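Local atomic coordinates of topoisomerase I-like protein (Leishmania donovani, PDB entry 2B9S), a protein that binds duplex DNA as part of a heterodimeric topoisomerase I, probably as its large subunit, which relaxes supercoils by transient single-strand nicking. Residues 43-48 and 99-104. Residues are numbered along the deposited sequence; the frame is centred on the assembly and turned at random.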
ATOM      1  N   ILE D  43     -26.613 -15.565 -20.938  1.00 26.85           N
ATOM      2  CA  ILE D  43     -25.727 -15.290 -22.052  1.00 27.81           C
ATOM      3  C   ILE D  43     -26.007 -16.176 -23.255  1.00 28.52           C
ATOM      4  O   ILE D  43     -26.817 -17.076 -23.195  1.00 28.06           O
ATOM      5  CB  ILE D  43     -24.248 -15.377 -21.636  1.00 27.77           C
ATOM      6  CG1 ILE D  43     -23.815 -16.815 -21.401  1.00 28.02           C
ATOM      7  CG2 ILE D  43     -23.963 -14.515 -20.459  1.00 27.83           C
ATOM      8  CD1 ILE D  43     -22.447 -17.114 -21.883  1.00 30.58           C
ATOM      9  N   PHE D  44     -25.333 -15.896 -24.354  1.00 28.09           N
ATOM     10  CA  PHE D  44     -25.432 -16.724 -25.532  1.00 26.22           C
ATOM     11  C   PHE D  44     -24.084 -17.338 -25.864  1.00 27.68           C
ATOM     12  O   PHE D  44     -23.117 -16.638 -26.045  1.00 30.75           O
ATOM     13  CB  PHE D  44     -25.990 -15.921 -26.705  1.00 25.15           C
ATOM     14  CG  PHE D  44     -27.458 -15.620 -26.599  1.00 23.62           C
ATOM     15  CD1 PHE D  44     -27.917 -14.632 -25.769  1.00 23.16           C
ATOM     16  CD2 PHE D  44     -28.376 -16.329 -27.333  1.00 24.03           C
ATOM     17  CE1 PHE D  44     -29.244 -14.374 -25.671  1.00 24.18           C
ATOM     18  CE2 PHE D  44     -29.703 -16.065 -27.234  1.00 22.61           C
ATOM     19  CZ  PHE D  44     -30.139 -15.090 -26.405  1.00 24.02           C
ATOM     20  N   TYR D  45     -24.027 -18.659 -25.912  1.00 29.25           N
ATOM     21  CA  TYR D  45     -22.813 -19.351 -26.291  1.00 28.49           C
ATOM     22  C   TYR D  45     -22.959 -19.943 -27.689  1.00 29.39           C
ATOM     23  O   TYR D  45     -23.945 -20.618 -27.980  1.00 28.10           O
ATOM     24  CB  TYR D  45     -22.449 -20.442 -25.286  1.00 29.14           C
ATOM     25  CG  TYR D  45     -21.116 -21.085 -25.616  1.00 28.16           C
ATOM     26  CD1 TYR D  45     -19.915 -20.437 -25.303  1.00 26.17           C
ATOM     27  CD2 TYR D  45     -21.057 -22.305 -26.288  1.00 27.47           C
ATOM     28  CE1 TYR D  45     -18.688 -21.002 -25.627  1.00 27.31           C
ATOM     29  CE2 TYR D  45     -19.831 -22.882 -26.611  1.00 28.47           C
ATOM     30  CZ  TYR D  45     -18.651 -22.223 -26.277  1.00 28.14           C
ATOM     31  OH  TYR D  45     -17.431 -22.785 -26.596  1.00 30.45           O
ATOM     32  N   ASP D  46     -21.976 -19.667 -28.548  1.00 30.60           N
ATOM     33  CA  ASP D  46     -22.021 -20.027 -29.971  1.00 33.27           C
ATOM     34  C   ASP D  46     -23.415 -19.811 -30.612  1.00 34.37           C
ATOM     35  O   ASP D  46     -23.909 -20.655 -31.369  1.00 34.21           O
ATOM     36  CB  ASP D  46     -21.519 -21.458 -30.163  1.00 35.60           C
ATOM     37  CG  ASP D  46     -21.111 -21.755 -31.595  1.00 37.88           C
ATOM     38  OD1 ASP D  46     -20.912 -20.794 -32.388  1.00 38.23           O
ATOM     39  OD2 ASP D  46     -20.992 -22.961 -31.913  1.00 38.47           O
ATOM     40  N   GLY D  47     -24.034 -18.670 -30.294  1.00 33.52           N
ATOM     41  CA  GLY D  47     -25.382 -18.343 -30.756  1.00 33.31           C
ATOM     42  C   GLY D  47     -26.592 -18.912 -30.018  1.00 31.86           C
ATOM     43  O   GLY D  47     -27.707 -18.477 -30.257  1.00 32.91           O
ATOM     44  N   ARG D  48     -26.387 -19.869 -29.121  1.00 30.91           N
ATOM     45  CA  ARG D  48     -27.508 -20.514 -28.397  1.00 30.08           C
ATOM     46  C   ARG D  48     -27.627 -19.996 -26.959  1.00 27.69           C
ATOM     47  O   ARG D  48     -26.637 -19.885 -26.242  1.00 28.59           O
ATOM     48  CB  ARG D  48     -27.371 -22.063 -28.429  1.00 29.38           C
ATOM     49  N   LEU D  99     -13.965 -18.832 -24.608  1.00 29.51           N
ATOM     50  CA  LEU D  99     -14.404 -17.473 -24.265  1.00 29.62           C
ATOM     51  C   LEU D  99     -14.846 -16.646 -25.473  1.00 29.47           C
ATOM     52  O   LEU D  99     -15.743 -15.800 -25.360  1.00 27.37           O
ATOM     53  CB  LEU D  99     -13.263 -16.727 -23.561  1.00 30.27           C
ATOM     54  CG  LEU D  99     -13.477 -15.715 -22.422  1.00 32.27           C
ATOM     55  CD1 LEU D  99     -12.495 -14.557 -22.560  1.00 31.05           C
ATOM     56  CD2 LEU D  99     -14.892 -15.167 -22.279  1.00 32.82           C
ATOM     57  N   GLU D 100     -14.186 -16.875 -26.611  1.00 29.99           N
ATOM     58  CA  GLU D 100     -14.448 -16.158 -27.870  1.00 30.04           C
ATOM     59  C   GLU D 100     -15.902 -16.335 -28.326  1.00 30.52           C
ATOM     60  O   GLU D 100     -16.492 -15.434 -28.929  1.00 31.27           O
ATOM     61  CB  GLU D 100     -13.451 -16.632 -28.980  1.00 29.82           C
ATOM     62  N   LEU D 101     -16.478 -17.492 -28.004  1.00 30.57           N
ATOM     63  CA  LEU D 101     -17.845 -17.837 -28.399  1.00 30.74           C
ATOM     64  C   LEU D 101     -18.921 -17.434 -27.384  1.00 29.78           C
ATOM     65  O   LEU D 101     -20.106 -17.689 -27.613  1.00 29.31           O
ATOM     66  CB  LEU D 101     -17.940 -19.343 -28.702  1.00 31.53           C
ATOM     67  CG  LEU D 101     -17.102 -19.860 -29.872  1.00 32.25           C
ATOM     68  CD1 LEU D 101     -17.395 -21.327 -30.094  1.00 33.36           C
ATOM     69  CD2 LEU D 101     -17.394 -19.063 -31.138  1.00 32.11           C
ATOM     70  N   CYS D 102     -18.511 -16.810 -26.275  1.00 28.14           N
ATOM     71  CA  CYS D 102     -19.440 -16.327 -25.249  1.00 26.92           C
ATOM     72  C   CYS D 102     -19.872 -14.919 -25.567  1.00 27.85           C
ATOM     73  O   CYS D 102     -19.027 -14.060 -25.763  1.00 32.53           O
ATOM     74  CB  CYS D 102     -18.786 -16.304 -23.871  1.00 24.16           C
ATOM     75  SG  CYS D 102     -18.261 -17.863 -23.216  1.00 24.84           S
ATOM     76  N   ASP D 103     -21.177 -14.662 -25.583  1.00 28.39           N
ATOM     77  CA  ASP D 103     -21.692 -13.318 -25.812  1.00 26.46           C
ATOM     78  C   ASP D 103     -22.385 -12.824 -24.545  1.00 27.35           C
ATOM     79  O   ASP D 103     -23.449 -13.309 -24.173  1.00 26.53           O
ATOM     80  CB  ASP D 103     -22.660 -13.344 -26.985  1.00 27.13           C
ATOM     81  CG  ASP D 103     -23.092 -11.966 -27.452  1.00 26.16           C
ATOM     82  OD1 ASP D 103     -22.918 -10.959 -26.736  1.00 27.48           O
ATOM     83  OD2 ASP D 103     -23.642 -11.902 -28.564  1.00 27.34           O
ATOM     84  N   PHE D 104     -21.767 -11.843 -23.897  1.00 27.43           N
ATOM     85  CA  PHE D 104     -22.214 -11.318 -22.613  1.00 26.75           C
ATOM     86  C   PHE D 104     -23.108 -10.115 -22.732  1.00 26.30           C
ATOM     87  O   PHE D 104     -23.436  -9.494 -21.730  1.00 28.33           O
ATOM     88  CB  PHE D 104     -21.005 -10.918 -21.771  1.00 25.78           C
ATOM     89  CG  PHE D 104     -20.107 -12.058 -21.409  1.00 25.10           C
ATOM     90  CD1 PHE D 104     -20.363 -12.824 -20.268  1.00 22.74           C
ATOM     91  CD2 PHE D 104     -18.970 -12.345 -22.186  1.00 24.90           C
ATOM     92  CE1 PHE D 104     -19.531 -13.876 -19.916  1.00 20.99           C
ATOM     93  CE2 PHE D 104     -18.115 -13.413 -21.839  1.00 22.72           C
ATOM     94  CZ  PHE D 104     -18.401 -14.177 -20.697  1.00 23.22           C
TER
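A chi1 of -175° swings the Tyr-45 ring away from its own backbone N and across to the neighbouring strand, where Cys-102, its SG turned opposite the carbonyl carbon (chi1 -63°), meets the CD1 edge. Cys-102 SG lies near the ring plane, 3.7 Å from Tyr-45 CD1, a sulfur-aromatic contact made at the edge. CB of Leu-101 reaches the same ring obliquely, 3.6 Å from Tyr-45 CE1, while the Leu-101 CD1 methyl touches both the Tyr-45 hydroxyl oxygen and CG of Asp-46. Backbone bonds pair strand 43-45 with strand 102-103, antiparallel. Phe-44 and Asp-103 form the hydrogen-bonded pair: Phe-44 N donates almost straight (174°) to a lone pair of Asp-103 O at 3.2 Å, and Asp-103 N returns a shorter bond of 2.8 Å to Phe-44 O. Tyr-45 and Cys-102 form the adjoining non-hydrogen-bonded pair. Beyond it, Leu-101 O accepts Asp-46 N at 2.9 Å and also meets the CA-H of Tyr-45, so one carbonyl meets both of the first two residues of the type I' turn. At the other end, the CG2 methyl of Ile-43 packs 4.0 Å from Phe-104 CD1. Strands 43-45 and 48-50 form a beta hairpin closed by that turn, with 102-103 added on the other edge of 43-45 as the third strand, about 18 Å at the nearest atoms from the bound DNA; Trp-85 of helix 75-89 touches both Ile-43 and Cys-102. Asp-103 OD1 bonds Glu-105 N where helix 105-119 begins. Main-chain bonds therefore fix the register, while the Tyr-45 ring is placed by the sulfur at its edge, Leu-101 carbons and the bond between its OH and Arg-97 N.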